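Local coordinates for protein LYND (Lyngbya aestuarii, PDB 4V1T) that probably installs azoline heterocycles in precursor peptides of cyanobactins, as an ATP-dependent cyclodehydratase of the YcaO family, at residues P164-I169 with G202-L207; K168-A173 with Q178-V183. All coordinates share one frame; numbering follows the deposited sequence.

Contact 1: P164-I169 with G202-L207; sequences PELAKI and GCWDCL. With ZN (zinc ion), chain K.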
ATOM      1  N   PRO B 164     -25.036 -24.621   1.326  1.00 52.64           N
ATOM      2  CA  PRO B 164     -25.907 -24.765   0.150  1.00 58.11           C
ATOM      3  C   PRO B 164     -27.296 -24.125   0.285  1.00 61.42           C
ATOM      4  O   PRO B 164     -27.901 -23.802  -0.728  1.00 68.50           O
ATOM      5  CB  PRO B 164     -26.023 -26.295  -0.032  1.00 61.13           C
ATOM      6  CG  PRO B 164     -25.507 -26.897   1.216  1.00 56.12           C
ATOM      7  CD  PRO B 164     -24.513 -25.920   1.773  1.00 52.25           C
ATOM      8  N   GLU B 165     -27.782 -23.937   1.506  1.00 51.77           N
ATOM      9  CA  GLU B 165     -29.075 -23.300   1.709  1.00 66.93           C
ATOM     10  C   GLU B 165     -29.062 -21.823   1.280  1.00 67.35           C
ATOM     11  O   GLU B 165     -30.104 -21.254   0.970  1.00 59.08           O
ATOM     12  CB  GLU B 165     -29.500 -23.391   3.171  1.00 76.19           C
ATOM     13  CG  GLU B 165     -30.800 -22.644   3.448  1.00 81.35           C
ATOM     14  CD  GLU B 165     -31.369 -22.903   4.823  1.00 81.07           C
ATOM     15  OE1 GLU B 165     -30.922 -23.855   5.501  1.00 78.83           O
ATOM     16  OE2 GLU B 165     -32.278 -22.136   5.215  1.00 69.07           O
ATOM     17  N   LEU B 166     -27.886 -21.210   1.267  1.00 61.51           N
ATOM     18  CA  LEU B 166     -27.774 -19.819   0.850  1.00 57.79           C
ATOM     19  C   LEU B 166     -28.169 -19.646  -0.615  1.00 51.37           C
ATOM     20  O   LEU B 166     -28.587 -18.565  -1.030  1.00 49.12           O
ATOM     21  CB  LEU B 166     -26.364 -19.297   1.093  1.00 49.59           C
ATOM     22  CG  LEU B 166     -25.937 -19.242   2.561  1.00 53.73           C
ATOM     23  CD1 LEU B 166     -24.484 -18.836   2.672  1.00 53.64           C
ATOM     24  CD2 LEU B 166     -26.807 -18.296   3.368  1.00 63.92           C
ATOM     25  N   ALA B 167     -28.053 -20.715  -1.391  1.00 49.38           N
ATOM     26  CA  ALA B 167     -28.413 -20.665  -2.797  1.00 57.05           C
ATOM     27  C   ALA B 167     -29.908 -20.407  -2.937  1.00 54.16           C
ATOM     28  O   ALA B 167     -30.340 -19.605  -3.764  1.00 54.74           O
ATOM     29  CB  ALA B 167     -28.027 -21.959  -3.491  1.00 65.37           C
ATOM     30  N   LYS B 168     -30.693 -21.084  -2.106  1.00 49.72           N
ATOM     31  CA  LYS B 168     -32.141 -20.922  -2.120  1.00 62.98           C
ATOM     32  C   LYS B 168     -32.540 -19.532  -1.618  1.00 54.51           C
ATOM     33  O   LYS B 168     -33.427 -18.884  -2.174  1.00 60.04           O
ATOM     34  CB  LYS B 168     -32.801 -21.999  -1.261  1.00 74.45           C
ATOM     35  CG  LYS B 168     -34.318 -21.943  -1.271  1.00 83.16           C
ATOM     36  CD  LYS B 168     -34.913 -22.931  -0.285  1.00 90.34           C
ATOM     37  CE  LYS B 168     -36.433 -22.939  -0.362  1.00 96.03           C
ATOM     38  NZ  LYS B 168     -36.935 -23.507  -1.651  1.00112.25           N
ATOM     39  N   ILE B 169     -31.898 -19.081  -0.553  1.00 59.12           N
ATOM     40  CA  ILE B 169     -32.197 -17.762  -0.018  1.00 54.09           C
ATOM     41  C   ILE B 169     -31.893 -16.699  -1.079  1.00 45.50           C
ATOM     42  O   ILE B 169     -32.663 -15.753  -1.276  1.00 51.64           O
ATOM     43  CB  ILE B 169     -31.398 -17.484   1.268  1.00 62.08           C
ATOM     44  CG1 ILE B 169     -31.900 -18.397   2.388  1.00 55.19           C
ATOM     45  CG2 ILE B 169     -31.517 -16.008   1.672  1.00 53.77           C
ATOM     46  CD1 ILE B 169     -31.124 -18.260   3.689  1.00 56.64           C
ATOM     47  N   GLY B 202     -23.636  -7.698  -6.596  1.00 42.53           N
ATOM     48  CA  GLY B 202     -23.568  -9.080  -7.008  1.00 41.22           C
ATOM     49  C   GLY B 202     -24.482  -9.918  -6.133  1.00 43.49           C
ATOM     50  O   GLY B 202     -24.873  -9.488  -5.057  1.00 35.60           O
ATOM     51  N   CYS B 203     -24.840 -11.105  -6.608  1.00 40.72           N
ATOM     52  CA  CYS B 203     -25.654 -12.031  -5.829  1.00 40.08           C
ATOM     53  C   CYS B 203     -24.743 -12.957  -5.021  1.00 47.45           C
ATOM     54  O   CYS B 203     -23.511 -12.839  -5.074  1.00 49.57           O
ATOM     55  CB  CYS B 203     -26.567 -12.821  -6.765  1.00 44.21           C
ATOM     56  SG  CYS B 203     -25.707 -13.877  -7.987  1.00 39.55           S
ATOM     57  N   TRP B 204     -25.335 -13.868  -4.256  1.00 44.39           N
ATOM     58  CA  TRP B 204     -24.545 -14.820  -3.489  1.00 47.21           C
ATOM     59  C   TRP B 204     -23.777 -15.753  -4.419  1.00 47.14           C
ATOM     60  O   TRP B 204     -22.699 -16.232  -4.074  1.00 48.39           O
ATOM     61  CB  TRP B 204     -25.432 -15.627  -2.551  1.00 44.87           C
ATOM     62  CG  TRP B 204     -24.719 -16.776  -1.915  1.00 46.23           C
ATOM     63  CD1 TRP B 204     -24.001 -16.757  -0.753  1.00 43.72           C
ATOM     64  CD2 TRP B 204     -24.646 -18.106  -2.416  1.00 42.07           C
ATOM     65  NE1 TRP B 204     -23.480 -18.007  -0.503  1.00 44.35           N
ATOM     66  CE2 TRP B 204     -23.864 -18.854  -1.506  1.00 52.79           C
ATOM     67  CE3 TRP B 204     -25.160 -18.746  -3.546  1.00 55.03           C
ATOM     68  CZ2 TRP B 204     -23.597 -20.211  -1.687  1.00 52.64           C
ATOM     69  CZ3 TRP B 204     -24.893 -20.098  -3.726  1.00 51.03           C
ATOM     70  CH2 TRP B 204     -24.116 -20.814  -2.799  1.00 57.93           C
ATOM     71  N   ASP B 205     -24.326 -15.988  -5.605  1.00 40.43           N
ATOM     72  CA  ASP B 205     -23.675 -16.842  -6.579  1.00 44.19           C
ATOM     73  C   ASP B 205     -22.428 -16.170  -7.159  1.00 52.72           C
ATOM     74  O   ASP B 205     -21.437 -16.849  -7.464  1.00 42.53           O
ATOM     75  CB  ASP B 205     -24.651 -17.205  -7.703  1.00 54.47           C
ATOM     76  CG  ASP B 205     -24.454 -18.612  -8.214  1.00 66.05           C
ATOM     77  OD1 ASP B 205     -23.352 -19.162  -8.042  1.00 77.91           O
ATOM     78  OD2 ASP B 205     -25.411 -19.162  -8.787  1.00 67.12           O
ATOM     79  N   CYS B 206     -22.489 -14.849  -7.342  1.00 43.90           N
ATOM     80  CA  CYS B 206     -21.307 -14.067  -7.729  1.00 50.98           C
ATOM     81  C   CYS B 206     -20.157 -14.309  -6.748  1.00 41.23           C
ATOM     82  O   CYS B 206     -19.007 -14.480  -7.141  1.00 47.98           O
ATOM     83  CB  CYS B 206     -21.613 -12.562  -7.777  1.00 50.81           C
ATOM     84  SG  CYS B 206     -22.745 -12.019  -9.072  1.00 48.48           S
ATOM     85  N   LEU B 207     -20.498 -14.300  -5.464  1.00 38.25           N
ATOM     86  CA  LEU B 207     -19.534 -14.528  -4.394  1.00 40.31           C
ATOM     87  C   LEU B 207     -19.093 -15.997  -4.363  1.00 41.89           C
ATOM     88  O   LEU B 207     -17.898 -16.308  -4.286  1.00 41.94           O
ATOM     89  CB  LEU B 207     -20.152 -14.119  -3.053  1.00 44.48           C
ATOM     90  CG  LEU B 207     -19.386 -14.452  -1.779  1.00 44.15           C
ATOM     91  CD1 LEU B 207     -18.091 -13.669  -1.702  1.00 45.38           C
ATOM     92  CD2 LEU B 207     -20.241 -14.177  -0.563  1.00 41.49           C
TER
HETATM   93 ZN    ZN K 776     -24.767 -13.155  -9.578  1.00138.08          ZN
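Trp204 holds CG anti to its backbone N (chi1 170°), which carries the indole from helix 204-213 toward helix 165-176, while Leu166 sets CG beside its own N (chi1 -64°), which brings CD1 to the indole nitrogen. The two helices meet here next to a Cys4 zinc site. Cys203 and Cys206 form its CxxC half, and Cys311 and Cys314 complete it.

Leu166 lies across one face of the indole, and the two side chains cross at about a right angle. Its CB sits 3.7 Å from the centroid of the five-membered ring of Trp204, 19° off the ring normal. This is a CH-pi contact over the face. CD1 of Leu166 reaches 3.4 Å from Trp204 NE1. That nitrogen gives its hydrogen bond elsewhere, to the backbone O of Tyr161, so the leucine touches it by packing alone. Ala167 covers the six-membered end, with its CB 3.7 Å from Trp204 CZ3. Leu182 of strand 180-184 also touches both Leu166 and Trp204. The indole thus meets helix 165-176 with a face and also touches strand 180-184, and its one N-H is satisfied.

The metal lies at the start of helix 204-213, on a part of 202-207 that does not touch 164-169. Cys203 is the N-cap residue and forms a capping box with Cys206. Both bonds of the box are weak: Cys206 N gives to Cys203 SG, and Cys203 N gives to Cys206 SG, each at 3.4 Å. The same two sulfurs hold the zinc ion, with Cys203 SG at 2.0 Å and Cys206 SG at 2.4 Å.

Contact 2: K168-A173 with Q178-V183; sequences KINKQA and QTWLLV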
ATOM      1  N   LYS B 168     -30.693 -21.084  -2.106  1.00 49.72           N
ATOM      2  CA  LYS B 168     -32.141 -20.922  -2.120  1.00 62.98           C
ATOM      3  C   LYS B 168     -32.540 -19.532  -1.618  1.00 54.51           C
ATOM      4  O   LYS B 168     -33.427 -18.884  -2.174  1.00 60.04           O
ATOM      5  CB  LYS B 168     -32.801 -21.999  -1.261  1.00 74.45           C
ATOM      6  CG  LYS B 168     -34.318 -21.943  -1.271  1.00 83.16           C
ATOM      7  CD  LYS B 168     -34.913 -22.931  -0.285  1.00 90.34           C
ATOM      8  CE  LYS B 168     -36.433 -22.939  -0.362  1.00 96.03           C
ATOM      9  NZ  LYS B 168     -36.935 -23.507  -1.651  1.00112.25           N
ATOM     10  N   ILE B 169     -31.898 -19.081  -0.553  1.00 59.12           N
ATOM     11  CA  ILE B 169     -32.197 -17.762  -0.018  1.00 54.09           C
ATOM     12  C   ILE B 169     -31.893 -16.699  -1.079  1.00 45.50           C
ATOM     13  O   ILE B 169     -32.663 -15.753  -1.276  1.00 51.64           O
ATOM     14  CB  ILE B 169     -31.398 -17.484   1.268  1.00 62.08           C
ATOM     15  CG1 ILE B 169     -31.900 -18.397   2.388  1.00 55.19           C
ATOM     16  CG2 ILE B 169     -31.517 -16.008   1.672  1.00 53.77           C
ATOM     17  CD1 ILE B 169     -31.124 -18.260   3.689  1.00 56.64           C
ATOM     18  N   ASN B 170     -30.769 -16.886  -1.764  1.00 49.30           N
ATOM     19  CA  ASN B 170     -30.354 -16.002  -2.839  1.00 50.77           C
ATOM     20  C   ASN B 170     -31.358 -15.992  -4.000  1.00 54.60           C
ATOM     21  O   ASN B 170     -31.581 -14.959  -4.632  1.00 46.62           O
ATOM     22  CB  ASN B 170     -28.972 -16.420  -3.343  1.00 50.89           C
ATOM     23  CG  ASN B 170     -28.419 -15.474  -4.385  1.00 45.96           C
ATOM     24  OD1 ASN B 170     -28.232 -14.294  -4.122  1.00 47.30           O
ATOM     25  ND2 ASN B 170     -28.150 -15.988  -5.573  1.00 46.55           N
ATOM     26  N   LYS B 171     -31.967 -17.137  -4.277  1.00 53.27           N
ATOM     27  CA  LYS B 171     -32.915 -17.234  -5.386  1.00 60.02           C
ATOM     28  C   LYS B 171     -34.214 -16.515  -5.078  1.00 54.30           C
ATOM     29  O   LYS B 171     -34.765 -15.833  -5.940  1.00 52.69           O
ATOM     30  CB  LYS B 171     -33.211 -18.695  -5.716  1.00 64.48           C
ATOM     31  CG  LYS B 171     -32.120 -19.384  -6.515  1.00 79.16           C
ATOM     32  CD  LYS B 171     -31.903 -18.695  -7.854  1.00 89.95           C
ATOM     33  CE  LYS B 171     -31.743 -19.688  -8.998  1.00 97.90           C
ATOM     34  NZ  LYS B 171     -32.015 -19.049 -10.318  1.00 95.29           N
ATOM     35  N   GLN B 172     -34.710 -16.690  -3.858  1.00 54.06           N
ATOM     36  CA  GLN B 172     -35.922 -16.014  -3.427  1.00 62.37           C
ATOM     37  C   GLN B 172     -35.702 -14.515  -3.362  1.00 56.80           C
ATOM     38  O   GLN B 172     -36.574 -13.748  -3.742  1.00 59.78           O
ATOM     39  CB  GLN B 172     -36.372 -16.527  -2.059  1.00 59.28           C
ATOM     40  CG  GLN B 172     -36.895 -17.951  -2.070  1.00 81.25           C
ATOM     41  CD  GLN B 172     -37.364 -18.405  -0.701  1.00 95.85           C
ATOM     42  OE1 GLN B 172     -36.913 -17.892   0.322  1.00110.24           O
ATOM     43  NE2 GLN B 172     -38.278 -19.367  -0.674  1.00 96.49           N
ATOM     44  N   ALA B 173     -34.532 -14.112  -2.867  1.00 62.94           N
ATOM     45  CA  ALA B 173     -34.213 -12.695  -2.711  1.00 49.87           C
ATOM     46  C   ALA B 173     -34.180 -11.986  -4.061  1.00 51.48           C
ATOM     47  O   ALA B 173     -34.627 -10.855  -4.183  1.00 60.04           O
ATOM     48  CB  ALA B 173     -32.885 -12.531  -1.989  1.00 48.43           C
ATOM     49  N   GLN B 178     -35.609  -8.833  -2.482  1.00 46.36           N
ATOM     50  CA  GLN B 178     -35.319  -8.677  -1.058  1.00 51.04           C
ATOM     51  C   GLN B 178     -33.839  -8.392  -0.838  1.00 47.41           C
ATOM     52  O   GLN B 178     -32.976  -9.133  -1.304  1.00 49.83           O
ATOM     53  CB  GLN B 178     -35.737  -9.941  -0.292  1.00 56.93           C
ATOM     54  CG  GLN B 178     -35.396  -9.946   1.195  1.00 53.78           C
ATOM     55  CD  GLN B 178     -36.247  -8.995   2.003  1.00 52.31           C
ATOM     56  OE1 GLN B 178     -37.468  -9.063   1.971  1.00 65.93           O
ATOM     57  NE2 GLN B 178     -35.602  -8.097   2.740  1.00 51.45           N
ATOM     58  N   THR B 179     -33.549  -7.314  -0.124  1.00 46.48           N
ATOM     59  CA  THR B 179     -32.188  -7.004   0.258  1.00 43.75           C
ATOM     60  C   THR B 179     -31.859  -7.784   1.537  1.00 41.03           C
ATOM     61  O   THR B 179     -32.647  -7.807   2.474  1.00 35.64           O
ATOM     62  CB  THR B 179     -31.992  -5.493   0.487  1.00 42.12           C
ATOM     63  OG1 THR B 179     -32.114  -4.802  -0.757  1.00 42.22           O
ATOM     64  CG2 THR B 179     -30.625  -5.198   1.073  1.00 39.22           C
ATOM     65  N   TRP B 180     -30.697  -8.423   1.571  1.00 40.00           N
ATOM     66  CA  TRP B 180     -30.327  -9.226   2.721  1.00 39.20           C
ATOM     67  C   TRP B 180     -28.844  -9.120   3.038  1.00 43.34           C
ATOM     68  O   TRP B 180     -28.043  -8.738   2.182  1.00 34.65           O
ATOM     69  CB  TRP B 180     -30.722 -10.688   2.504  1.00 40.01           C
ATOM     70  CG  TRP B 180     -30.167 -11.323   1.253  1.00 45.87           C
ATOM     71  CD1 TRP B 180     -30.449 -10.973  -0.036  1.00 43.80           C
ATOM     72  CD2 TRP B 180     -29.272 -12.447   1.174  1.00 42.60           C
ATOM     73  NE1 TRP B 180     -29.768 -11.791  -0.910  1.00 40.62           N
ATOM     74  CE2 TRP B 180     -29.044 -12.705  -0.191  1.00 43.34           C
ATOM     75  CE3 TRP B 180     -28.636 -13.253   2.128  1.00 47.35           C
ATOM     76  CZ2 TRP B 180     -28.205 -13.729  -0.629  1.00 52.21           C
ATOM     77  CZ3 TRP B 180     -27.801 -14.272   1.692  1.00 48.57           C
ATOM     78  CH2 TRP B 180     -27.596 -14.501   0.326  1.00 50.91           C
ATOM     79  N   LEU B 181     -28.500  -9.463   4.281  1.00 41.42           N
ATOM     80  CA  LEU B 181     -27.136  -9.384   4.789  1.00 49.42           C
ATOM     81  C   LEU B 181     -26.640 -10.757   5.242  1.00 52.68           C
ATOM     82  O   LEU B 181     -27.390 -11.535   5.831  1.00 39.00           O
ATOM     83  CB  LEU B 181     -27.063  -8.398   5.959  1.00 50.18           C
ATOM     84  CG  LEU B 181     -25.807  -8.446   6.839  1.00 40.84           C
ATOM     85  CD1 LEU B 181     -24.587  -7.998   6.071  1.00 41.93           C
ATOM     86  CD2 LEU B 181     -25.980  -7.581   8.072  1.00 40.92           C
ATOM     87  N   LEU B 182     -25.374 -11.049   4.961  1.00 37.63           N
ATOM     88  CA  LEU B 182     -24.744 -12.269   5.428  1.00 45.24           C
ATOM     89  C   LEU B 182     -23.757 -11.942   6.532  1.00 49.83           C
ATOM     90  O   LEU B 182     -23.063 -10.933   6.481  1.00 40.82           O
ATOM     91  CB  LEU B 182     -24.023 -12.995   4.291  1.00 43.26           C
ATOM     92  CG  LEU B 182     -24.565 -14.336   3.806  1.00 55.94           C
ATOM     93  CD1 LEU B 182     -23.600 -14.913   2.780  1.00 65.77           C
ATOM     94  CD2 LEU B 182     -24.798 -15.322   4.938  1.00 65.02           C
ATOM     95  N   VAL B 183     -23.705 -12.808   7.532  1.00 45.64           N
ATOM     96  CA  VAL B 183     -22.738 -12.670   8.605  1.00 45.93           C
ATOM     97  C   VAL B 183     -22.378 -14.038   9.174  1.00 45.16           C
ATOM     98  O   VAL B 183     -23.197 -14.957   9.189  1.00 44.17           O
ATOM     99  CB  VAL B 183     -23.267 -11.765   9.734  1.00 38.12           C
ATOM    100  CG1 VAL B 183     -24.471 -12.372  10.391  1.00 46.60           C
ATOM    101  CG2 VAL B 183     -22.185 -11.508  10.769  1.00 43.01           C
TER
HETATM  102  O   HOH W   1     -29.419 -11.776  -3.783  1.00 43.87           O
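Ala173 O accepts a hydrogen bond from Gln178 N, 2.8 Å long, where the chain leaves helix 165-176 and turns back into strand 180-184, and the short axes of helix 168-173 and strand 180-183 run nearly antiparallel at 162°. This is the helix-to-strand half of a beta-alpha-beta unit that starts with strand 154-157.

Trp180 carries most of the side-chain contact. Its CG stands between the backbone N and the carbonyl carbon (chi1 56°), and the indole reaches the helix. CG2 of Ile169 lies over one face, 4.1 Å from the centroid of the six-membered ring of Trp180. This is a CH-pi contact, offset toward the rim. The Trp180 ring also stacks with Phe196 of strand 189-196. Ala173 CB packs against the pyrrole end of the indole, 3.5 Å from Trp180 CD1. Asn170 comes to the ring edge, with its OD1 in the ring plane and 3.5 Å from Trp180 CZ2. The amide and ring planes are 54° apart.

A water, also in the ring plane, joins the two polar groups. It accepts from Trp180 NE1 at 2.9 Å and donates to Asn170 OD1 at 2.8 Å. Gln178 turns its amide away from the helix: NE2 gives a nearly straight bond to Thr179 O, at 3.0 Å, and has a further partner in Thr151 O.

Asn170 OD1 also accepts from Trp204 N. The buried oxygen therefore takes two hydrogen bonds, and the indole N-H is satisfied through water although no side chain of the helix bonds it directly.

How the contacts relate
Both contacts are buried and use helix 165-176. Contact 1 covers its early turns with helix 204-213; contact 2 sets its later turns on strand 180-184, inside the mixed sheet. Each centres on a tryptophan with an aliphatic group over one face. The polar chemistry differs. Contact 1 has no hydrogen bond between its segments and is apolar, with the zinc site beside it, whereas contact 2 has a direct backbone bond and a water bridge. Their centres lie 7 Å apart. They are joined by a probable hydrogen bond from Trp204 N to Asn170 OD1, at 2.9 Å, and by Trp204 CB packing on Trp180 CH2, at 3.8 Å, tying helix, strand and zinc site together.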